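Side-chain contacts in UDP-N-acetylglucosamine 4,6-dehydratase (Vibrio fischeri, PDB 3PVZ), which binds NAD and probably acts as a lyase that removes water from UDP-N-acetylglucosamine: residues T133-R136 with M137-N141; E26-L29 with Q30-S34; S6-L10 with I11-T15; K299-A303 with Q304-P308; A335-D338 with N339-I342. All blocks are in the same frame, centred on the assembly; numbering follows the deposited sequence. Where two conformers were deposited one is given.

Contact 1. Residues T133-R136 with M137-N141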
# COMPACT_ATOMS: atom_id res chain seq x y z
N THR A 133 8.12 -7.67 9.27
CA THR A 133 7.70 -6.32 8.95
C THR A 133 8.79 -5.29 9.29
O THR A 133 9.02 -4.35 8.52
CB THR A 133 6.38 -5.95 9.64
OG1 THR A 133 5.42 -7.00 9.45
CG2 THR A 133 5.83 -4.69 9.05
N LEU A 134 9.49 -5.50 10.39
CA LEU A 134 10.56 -4.62 10.83
C LEU A 134 11.71 -4.60 9.84
O LEU A 134 12.30 -3.57 9.59
CB LEU A 134 11.07 -5.11 12.19
CG LEU A 134 12.03 -4.28 13.05
CD1 LEU A 134 11.57 -2.83 13.21
CD2 LEU A 134 12.19 -4.94 14.41
N MSE A 135 12.04 -5.76 9.28
CA MSE A 135 13.10 -5.84 8.29
C MSE A 135 12.64 -5.12 7.03
O MSE A 135 13.41 -4.41 6.44
CB MSE A 135 13.46 -7.29 7.94
CG MSE A 135 14.52 -7.48 6.89
SE MSE A 135 16.18 -6.72 7.43
CE MSE A 135 16.89 -8.32 8.35
N ARG A 136 11.38 -5.28 6.67
CA ARG A 136 10.88 -4.59 5.49
C ARG A 136 10.97 -3.06 5.66
O ARG A 136 11.23 -2.35 4.72
CB ARG A 136 9.45 -5.02 5.14
CG ARG A 136 8.95 -4.27 3.93
CD ARG A 136 7.58 -4.66 3.46
NE ARG A 136 7.19 -3.76 2.38
CZ ARG A 136 5.98 -3.23 2.22
NH1 ARG A 136 4.99 -3.48 3.05
NH2 ARG A 136 5.76 -2.39 1.24
N MSE A 137 10.70 -2.58 6.86
CA MSE A 137 10.71 -1.16 7.17
C MSE A 137 12.12 -0.65 7.04
O MSE A 137 12.35 0.45 6.61
CB MSE A 137 10.15 -0.95 8.62
CG MSE A 137 10.72 0.23 9.38
SE MSE A 137 10.02 0.45 11.21
CE MSE A 137 8.43 1.38 10.45
N ILE A 138 13.08 -1.46 7.43
CA ILE A 138 14.49 -1.10 7.27
C ILE A 138 14.85 -1.03 5.78
O ILE A 138 15.58 -0.14 5.37
CB ILE A 138 15.42 -2.09 7.98
CG1 ILE A 138 15.34 -1.93 9.50
CG2 ILE A 138 16.86 -1.89 7.52
CD1 ILE A 138 15.90 -3.13 10.20
N ASP A 139 14.31 -1.96 4.99
CA ASP A 139 14.63 -2.03 3.55
C ASP A 139 14.03 -0.86 2.82
O ASP A 139 14.72 -0.20 2.01
CB ASP A 139 14.12 -3.34 2.91
CG ASP A 139 15.05 -4.51 3.12
OD1 ASP A 139 16.25 -4.26 3.39
OD2 ASP A 139 14.60 -5.69 3.01
N VAL A 140 12.75 -0.59 3.13
CA VAL A 140 12.03 0.54 2.53
C VAL A 140 12.55 1.88 3.05
O VAL A 140 12.74 2.80 2.25
CB VAL A 140 10.53 0.46 2.75
CG1 VAL A 140 9.87 1.77 2.24
CG2 VAL A 140 9.92 -0.76 2.05
N ASN A 141 12.79 2.02 4.36
CA ASN A 141 13.10 3.34 4.84
C ASN A 141 14.61 3.61 4.73
O ASN A 141 14.96 4.74 4.47
CB ASN A 141 12.64 3.60 6.29
CG ASN A 141 11.13 3.55 6.51
OD1 ASN A 141 10.30 3.55 5.58
ND2 ASN A 141 10.77 3.49 7.80

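Contact 2. Residues E26-L29 with Q30-S34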
# COMPACT_ATOMS: atom_id res chain seq x y z
N GLU A 26 6.23 32.09 -6.67
CA GLU A 26 5.44 31.39 -7.68
C GLU A 26 6.10 31.49 -9.03
O GLU A 26 6.17 30.51 -9.73
CB GLU A 26 4.01 31.97 -7.76
CG GLU A 26 3.03 31.15 -8.63
CD GLU A 26 3.03 29.63 -8.29
OE1 GLU A 26 2.78 29.28 -7.12
OE2 GLU A 26 3.31 28.80 -9.19
N LYS A 27 6.61 32.67 -9.38
CA LYS A 27 7.10 32.88 -10.71
C LYS A 27 8.32 32.00 -10.91
O LYS A 27 8.48 31.38 -11.97
CB LYS A 27 7.46 34.35 -10.92
CG LYS A 27 7.82 34.70 -12.37
CD LYS A 27 6.70 35.47 -13.08
CE LYS A 27 7.22 36.36 -14.24
NZ LYS A 27 6.35 37.62 -14.37
N GLU A 28 9.17 31.96 -9.89
CA GLU A 28 10.42 31.17 -9.97
C GLU A 28 10.09 29.70 -9.90
O GLU A 28 10.70 28.92 -10.61
CB GLU A 28 11.40 31.53 -8.89
CG GLU A 28 12.68 30.72 -8.93
CD GLU A 28 13.79 31.37 -8.13
OE1 GLU A 28 13.52 32.13 -7.16
OE2 GLU A 28 14.93 31.14 -8.50
N LEU A 29 9.09 29.32 -9.11
CA LEU A 29 8.65 27.92 -9.10
C LEU A 29 8.25 27.47 -10.53
O LEU A 29 8.64 26.37 -11.00
CB LEU A 29 7.47 27.74 -8.16
CG LEU A 29 7.78 27.61 -6.67
CD1 LEU A 29 6.48 27.71 -5.86
CD2 LEU A 29 8.48 26.32 -6.37
N GLN A 30 7.50 28.33 -11.21
CA GLN A 30 6.97 28.00 -12.51
C GLN A 30 8.06 27.93 -13.56
O GLN A 30 8.02 27.10 -14.42
CB GLN A 30 5.88 28.99 -12.89
CG GLN A 30 4.54 28.60 -12.34
CD GLN A 30 3.46 29.63 -12.66
OE1 GLN A 30 3.52 30.26 -13.70
NE2 GLN A 30 2.49 29.79 -11.77
N SER A 31 9.02 28.83 -13.48
CA SER A 31 10.20 28.80 -14.32
C SER A 31 10.97 27.51 -14.12
O SER A 31 11.28 26.86 -15.12
CB SER A 31 11.07 30.02 -14.07
OG SER A 31 12.33 29.86 -14.68
N VAL A 32 11.25 27.10 -12.88
CA VAL A 32 12.03 25.89 -12.62
C VAL A 32 11.30 24.61 -13.05
O VAL A 32 11.85 23.84 -13.82
CB VAL A 32 12.47 25.78 -11.15
CG1 VAL A 32 13.04 24.38 -10.83
CG2 VAL A 32 13.57 26.89 -10.82
N VAL A 33 10.04 24.46 -12.66
CA VAL A 33 9.29 23.27 -12.95
C VAL A 33 9.13 23.06 -14.47
O VAL A 33 9.24 21.94 -15.00
CB VAL A 33 7.89 23.32 -12.30
CG1 VAL A 33 7.05 22.17 -12.78
CG2 VAL A 33 8.03 23.29 -10.78
N SER A 34 8.87 24.16 -15.17
CA SER A 34 8.69 24.09 -16.62
C SER A 34 9.97 23.63 -17.39
O SER A 34 9.88 23.20 -18.54
CB SER A 34 8.22 25.45 -17.14
OG SER A 34 9.36 26.32 -17.31

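Contact 3. Residues S6-L10 with I11-T15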
# COMPACT_ATOMS: atom_id res chain seq x y z
N SER A 6 -12.41 23.42 3.60
CA SER A 6 -13.22 22.44 4.38
C SER A 6 -12.38 21.62 5.34
O SER A 6 -12.70 21.54 6.53
CB SER A 6 -13.96 21.49 3.45
OG SER A 6 -14.99 20.84 4.16
N ILE A 7 -11.30 21.02 4.85
CA ILE A 7 -10.32 20.42 5.75
C ILE A 7 -9.83 21.51 6.72
O ILE A 7 -9.73 21.27 7.92
CB ILE A 7 -9.11 19.77 5.01
CG1 ILE A 7 -9.58 18.63 4.10
CG2 ILE A 7 -8.07 19.26 6.04
CD1 ILE A 7 -8.44 17.82 3.42
N LEU A 8 -9.54 22.70 6.19
CA LEU A 8 -9.11 23.84 7.00
C LEU A 8 -10.06 24.13 8.14
O LEU A 8 -9.66 24.15 9.31
CB LEU A 8 -8.93 25.10 6.14
CG LEU A 8 -7.58 25.21 5.42
CD1 LEU A 8 -7.55 26.45 4.52
CD2 LEU A 8 -6.42 25.25 6.41
N SER A 9 -11.34 24.34 7.82
CA SER A 9 -12.30 24.57 8.88
C SER A 9 -12.27 23.42 9.91
O SER A 9 -12.36 23.68 11.09
CB SER A 9 -13.72 24.80 8.34
OG SER A 9 -14.06 23.86 7.33
N LEU A 10 -12.08 22.18 9.48
CA LEU A 10 -11.98 21.06 10.43
C LEU A 10 -10.78 21.17 11.37
O LEU A 10 -10.88 20.79 12.53
CB LEU A 10 -11.93 19.70 9.74
CG LEU A 10 -13.30 19.16 9.37
CD1 LEU A 10 -13.15 17.83 8.72
CD2 LEU A 10 -14.18 19.03 10.62
N ILE A 11 -9.66 21.71 10.89
CA ILE A 11 -8.49 21.80 11.76
C ILE A 11 -8.37 23.19 12.36
O ILE A 11 -7.26 23.67 12.65
CB ILE A 11 -7.17 21.31 11.07
CG1 ILE A 11 -6.91 22.02 9.74
CG2 ILE A 11 -7.25 19.83 10.83
CD1 ILE A 11 -5.56 21.69 9.10
N GLY A 12 -9.51 23.85 12.57
CA GLY A 12 -9.57 25.07 13.38
C GLY A 12 -8.82 26.26 12.83
O GLY A 12 -8.31 27.08 13.59
N ARG A 13 -8.75 26.34 11.50
CA ARG A 13 -8.07 27.42 10.80
C ARG A 13 -8.96 27.82 9.64
O ARG A 13 -9.90 27.13 9.31
CB ARG A 13 -6.71 26.94 10.24
CG ARG A 13 -5.58 26.91 11.25
CD ARG A 13 -4.16 26.89 10.56
NE ARG A 13 -3.75 25.55 10.13
CZ ARG A 13 -3.40 25.23 8.88
NH1 ARG A 13 -3.37 26.13 7.90
NH2 ARG A 13 -3.05 23.98 8.62
N ASP A 14 -8.65 28.95 9.01
CA ASP A 14 -9.45 29.45 7.89
C ASP A 14 -8.57 29.86 6.68
O ASP A 14 -9.07 30.06 5.57
CB ASP A 14 -10.38 30.56 8.42
CG ASP A 14 -10.51 31.76 7.50
OD1 ASP A 14 -11.02 31.62 6.35
OD2 ASP A 14 -10.13 32.87 7.96
N THR A 15 -7.24 29.87 6.88
CA THR A 15 -6.30 30.30 5.84
C THR A 15 -5.10 29.34 5.67
O THR A 15 -4.63 28.73 6.65
CB THR A 15 -5.80 31.69 6.22
OG1 THR A 15 -5.11 32.27 5.11
CG2 THR A 15 -4.90 31.62 7.47

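Contact 4. Residues K299-A303 with Q304-P308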
# COMPACT_ATOMS: atom_id res chain seq x y z
N LYS A 299 -26.07 0.85 14.89
CA LYS A 299 -27.07 0.30 13.95
C LYS A 299 -28.25 1.26 13.75
O LYS A 299 -28.74 1.40 12.62
CB LYS A 299 -27.64 -1.05 14.44
CG LYS A 299 -26.63 -2.01 15.07
CD LYS A 299 -27.15 -3.44 15.10
CE LYS A 299 -26.20 -4.36 15.86
NZ LYS A 299 -26.85 -5.64 16.26
N THR A 300 -28.66 1.92 14.83
CA THR A 300 -29.90 2.71 14.82
C THR A 300 -29.71 4.23 14.94
O THR A 300 -30.57 4.98 14.47
CB THR A 300 -30.86 2.25 15.93
OG1 THR A 300 -32.14 2.87 15.74
CG2 THR A 300 -30.32 2.60 17.31
N LEU A 301 -28.59 4.69 15.53
CA LEU A 301 -28.41 6.13 15.84
C LEU A 301 -28.20 7.06 14.64
O LEU A 301 -28.74 8.17 14.64
CB LEU A 301 -27.30 6.35 16.89
CG LEU A 301 -27.67 6.27 18.38
CD1 LEU A 301 -26.46 6.50 19.28
CD2 LEU A 301 -28.76 7.28 18.76
N PRO A 302 -27.41 6.64 13.64
CA PRO A 302 -27.20 7.42 12.42
C PRO A 302 -28.46 7.78 11.64
O PRO A 302 -28.47 8.81 10.95
CB PRO A 302 -26.33 6.50 11.58
CG PRO A 302 -25.56 5.75 12.57
CD PRO A 302 -26.50 5.48 13.69
N ALA A 303 -29.48 6.93 11.70
CA ALA A 303 -30.82 7.26 11.19
C ALA A 303 -31.37 8.55 11.82
O ALA A 303 -31.77 9.48 11.11
CB ALA A 303 -31.79 6.10 11.44
N GLN A 304 -31.37 8.58 13.15
CA GLN A 304 -31.80 9.75 13.96
C GLN A 304 -30.70 10.83 14.08
O GLN A 304 -30.63 11.54 15.09
CB GLN A 304 -32.22 9.28 15.36
CG GLN A 304 -33.47 8.38 15.38
CD GLN A 304 -33.38 7.22 16.37
OE1 GLN A 304 -33.23 7.42 17.57
NE2 GLN A 304 -33.47 5.99 15.85
N GLY A 305 -29.83 10.93 13.07
CA GLY A 305 -28.77 11.97 13.02
C GLY A 305 -27.86 12.14 14.24
O GLY A 305 -27.43 13.25 14.52
N LYS A 306 -27.59 11.06 14.97
CA LYS A 306 -26.57 11.00 16.02
C LYS A 306 -25.50 9.96 15.58
O LYS A 306 -25.82 9.03 14.82
CB LYS A 306 -27.18 10.58 17.36
CG LYS A 306 -27.85 11.70 18.19
CD LYS A 306 -28.42 11.14 19.52
CE LYS A 306 -28.34 12.14 20.71
NZ LYS A 306 -26.93 12.45 21.20
N TRP A 307 -24.25 10.14 16.02
CA TRP A 307 -23.18 9.15 15.75
C TRP A 307 -22.52 8.70 17.06
O TRP A 307 -22.12 9.53 17.86
CB TRP A 307 -22.10 9.69 14.79
CG TRP A 307 -21.47 8.55 14.02
CD1 TRP A 307 -20.46 7.74 14.43
CD2 TRP A 307 -21.90 8.03 12.75
NE1 TRP A 307 -20.21 6.77 13.51
CE2 TRP A 307 -21.08 6.92 12.46
CE3 TRP A 307 -22.88 8.40 11.83
CZ2 TRP A 307 -21.20 6.17 11.28
CZ3 TRP A 307 -23.00 7.65 10.64
CH2 TRP A 307 -22.16 6.56 10.38
N PRO A 308 -22.40 7.39 17.29
CA PRO A 308 -21.79 6.96 18.53
C PRO A 308 -20.30 7.22 18.54
O PRO A 308 -19.62 6.90 17.58
CB PRO A 308 -22.04 5.46 18.55
CG PRO A 308 -22.17 5.09 17.14
CD PRO A 308 -22.86 6.24 16.49

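Contact 5. Residues A335-D338 with N339-I342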
# COMPACT_ATOMS: atom_id res chain seq x y z
N ALA A 335 14.93 33.61 8.89
CA ALA A 335 14.91 34.85 8.10
C ALA A 335 14.53 34.68 6.63
O ALA A 335 13.89 35.56 6.06
CB ALA A 335 16.27 35.57 8.20
N ARG A 336 14.91 33.57 6.02
CA ARG A 336 14.73 33.41 4.56
C ARG A 336 13.27 33.40 4.11
O ARG A 336 12.94 33.96 3.08
CB ARG A 336 15.43 32.13 4.10
CG ARG A 336 15.29 31.88 2.64
CD ARG A 336 16.25 30.83 2.15
NE ARG A 336 16.16 30.71 0.70
CZ ARG A 336 16.53 29.65 -0.01
NH1 ARG A 336 17.02 28.56 0.54
NH2 ARG A 336 16.40 29.71 -1.30
N PHE A 337 12.41 32.75 4.86
CA PHE A 337 11.01 32.69 4.50
C PHE A 337 10.15 33.21 5.65
O PHE A 337 10.54 33.13 6.81
CB PHE A 337 10.60 31.26 4.14
CG PHE A 337 11.29 30.71 2.93
CD1 PHE A 337 11.01 31.20 1.67
CD2 PHE A 337 12.24 29.68 3.05
CE1 PHE A 337 11.66 30.71 0.57
CE2 PHE A 337 12.87 29.15 1.94
CZ PHE A 337 12.58 29.66 0.70
N ASP A 338 8.97 33.70 5.31
CA ASP A 338 8.00 34.17 6.27
C ASP A 338 7.31 33.05 7.02
O ASP A 338 7.19 33.11 8.25
CB ASP A 338 6.95 35.08 5.59
CG ASP A 338 7.51 36.49 5.28
OD1 ASP A 338 8.68 36.80 5.68
OD2 ASP A 338 6.80 37.28 4.62
N ASN A 339 6.88 32.02 6.29
CA ASN A 339 6.04 30.91 6.83
C ASN A 339 6.82 29.61 7.09
O ASN A 339 6.33 28.74 7.79
CB ASN A 339 4.90 30.58 5.85
CG ASN A 339 4.21 31.85 5.27
OD1 ASN A 339 4.10 32.01 4.02
ND2 ASN A 339 3.71 32.73 6.16
N LEU A 340 8.03 29.50 6.53
CA LEU A 340 8.81 28.28 6.54
C LEU A 340 10.09 28.47 7.29
O LEU A 340 10.84 29.42 7.07
CB LEU A 340 9.20 27.87 5.11
CG LEU A 340 8.09 27.53 4.15
CD1 LEU A 340 8.68 27.30 2.79
CD2 LEU A 340 7.28 26.29 4.57
N GLY A 341 10.38 27.52 8.17
CA GLY A 341 11.64 27.53 8.91
C GLY A 341 12.60 26.52 8.30
O GLY A 341 12.17 25.49 7.76
N ILE A 342 13.90 26.81 8.43
CA ILE A 342 14.95 25.94 7.95
C ILE A 342 15.89 25.56 9.10
O ILE A 342 16.44 26.43 9.82
CB ILE A 342 15.74 26.63 6.86
CG1 ILE A 342 14.82 27.18 5.79
CG2 ILE A 342 16.75 25.69 6.26
CD1 ILE A 342 15.57 27.77 4.60
O HOH W 1 13.28 30.85 6.86

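Contact 1. Residues T133-R136 with M137-N141
R136 and V140 run alongside each other in the same direction, one turn apart on helix 131-154 of the NAD-binding, Rossmann-type domain. R136 is stretched out: its first torsion (chi1 179°) throws CG away from the backbone N, and the chain runs extended to NE. V140 CG2 rests beside this stem, 4.1 Å from R136 NE, and approaches the guanidinium obliquely. The guanidinium is used elsewhere: NH1 is hydrogen-bonded to the backbone oxygens of A95 and I68 of the second subunit. V140 also touches the bound NAD, so this face of the helix serves both the cofactor pocket and the dimer contact. Another side of the helix is apolar. L134 and selenomethionine M137 cross there, with helix 174-189 packed against both. I138 lays its CG1 branch along the carbonyl of L134, with CG1 3.5 Å from L134 O. D139 turns its carboxylate back over the preceding turn, and its OD1 forms a salt bridge with K365. The backbone bonds are regular; V140 N to R136 O is the shortest of the four, at 2.8 Å. In the L134-M137 pair, the touching atoms are CD1 of L134 and SE of M137, 4.1 Å apart.

Contact 2. Residues E26-L29 with Q30-S34
E26 and Q30 meet through their side chains one turn apart on helix 19-34. Q30 can be followed outward from the backbone. Its CB sits over the end of the preceding turn, 3.5 Å from E26 O. CG comes next and lies 3.4 Å from E26 OE2. Beyond CG the chain is extended (chi2 177°), and CD passes 3.6 Å from the same E26 OE2. At the tip, NE2 gives a hydrogen bond of 2.9 Å to E26 OE2. The bond reaches the oxygen on its anti side and lies somewhat out of the carboxylate plane. The amide and carboxylate planes are turned 48° from each other, so the two groups are not coplanar. E26 makes its half of the contact by bending. A turn at chi2 (50°) folds its carboxylate toward Q30. The same OE2 also takes a salt bridge from R58 NE. Two donors therefore grip this oxygen and probably limit rotation of the carboxylate. V33 CG2 packs tightly on the carbonyl of L29, 3.1 Å from L29 O. L29 and V32 face helix 237-250, while K27 and Q30 are on exposed positions. The pairing of E26 with Q30 is an i to i+4 side-chain hydrogen bond on an amphipathic alpha helix.

Contact 3. Residues S6-L10 with I11-T15
A Schellman motif ends the short helix 7-10, and L8 and R13 meet across it. R13 N gives a hydrogen bond of 3.2 Å to L8 O, and G12 N gives one of 3.2 Å to S9 O. In both, the donor stands above the carbonyl plane. G12 is the C-prime residue, with positive phi (65°). The side chains close over this turn. L8 CD2 lies over one face of the R13 guanidinium, 3.9 Å from R13 CZ. L8 CD1 lies against the backbone beyond R13, 4.0 Å from T15 C. R13 comes back to L8 because its chain bends at chi3 (-82°). Its NH2 is held by a salt bridge to E239 and a hydrogen bond to F234 O; these two partners probably limit how the guanidinium can turn. I11 puts CG1 between the backbone N and the carbonyl carbon (chi1 54°). That brings CG1 back over the last turn, 3.4 Å from I7 O. I11 also touches F234 of strand 231-235, while L10 packs on helix 270-280. The side chain before the cap, L8, meets the residue after G12 by a methyl laid on a guanidinium face, on the frame of a Schellman C-cap.

Contact 4. Residues K299-A303 with Q304-P308
Apolar contact is centred on P302 and W307. The proline edge lies over one face of the indole, and the two side chains cross at about a right angle. P302 CG is 4.0 Å from the centroid of the six-membered ring, 21° off its normal, which makes a CH-pi contact. P302 CB comes within 3.6 Å of W307 CZ3, so the proline sits toward the rim of the ring. A chi1 of -152° swings the indole to the far side from its own backbone N and brings it to the proline. A smaller patch joins L301 to K306: L301 CD2 lies 3.9 Å from K306 CB and equally far from K306 CD, along the aliphatic part of the lysine.

These contacts sit where helix 291-300 gives way to strand 306-312, within a beta-alpha-beta unit that starts with strand 284-287. P302 to G305 form a type I beta turn.

Two backbone hydrogen bonds hold this region. K306 N to L301 O brackets the turn at 3.1 Å, with the donor above the carbonyl plane. The turn's own bond, G305 N to P302 O, is weak, at 3.3 Å. A CA-H...O contact of 3.2 Å joins P302 CA to K306 O. G305 has positive phi.

Among polar side chains, Q304 bends at chi2 and folds back toward the backbone of T300. W307 NE1 is hydrogen-bonded to Q222 O, and the indole meets Y283 edge-to-face.

Contact 5. Residues A335-D338 with N339-I342
F337 is sandwiched between R336 and L340. R336 CG lies over one face of its ring, 3.7 Å above the plane and toward the rim. L340 CD1 lies over the opposite face, also toward the rim. The phenyl and leucine side chains cross at a slant. Their closest side-chain atoms are nearer the backbone: F337 CB is 3.8 Å from L340 CB. I342 comes from a different direction. Its CD1 reaches the edge of the phenyl ring, near its plane, 4.0 Å from F337 CE2. The same CD1 also touches the stem of R336, 4.0 Å from R336 CD.

R336 runs extended beside the ring, its first torsion fully open (chi1 180°) so that CG leads away from the backbone N. This carries its guanidinium past the phenyl, so that F337 CZ lies over one guanidinium face. NH1 is then hydrogen-bonded to F250 O, at the end of helix 237-250.

The contact is the turn that leads into strand 340-344, which pairs antiparallel with strand 255-259 in the large mixed sheet. F337 and L340 both touch M246 of helix 237-250.

A water bridges the backbone across the turn. It accepts from F337 N at 2.9 Å and donates to L340 O at 2.8 Å. The amides of D338 and N339 are both hydrogen-bonded to the carboxylate of D21, and K260 NZ is hydrogen-bonded to the carbonyl oxygens of F337 and D338.

How the contacts relate
Contact 1 is buried and is the one next to NAD and the second subunit. The other four are partly buried. Contacts 2 and 5 come close, about 7 Å between nearest atoms, but do not touch, and both pack on helix 237-250. Contact 3 precedes contact 2 in the chain, and E239 of that same helix 237-250 holds its arginine. Contact 4 is remote, with its centre about 35 Å from the chain centre. Chemistry follows place. Contacts 1 and 2 are helix turns, with a side-chain hydrogen bond in the more exposed one. Contacts 3 and 4 are turns that end helices, each with a positive-phi glycine. Contact 5 relies on aromatic and aliphatic packing plus a water.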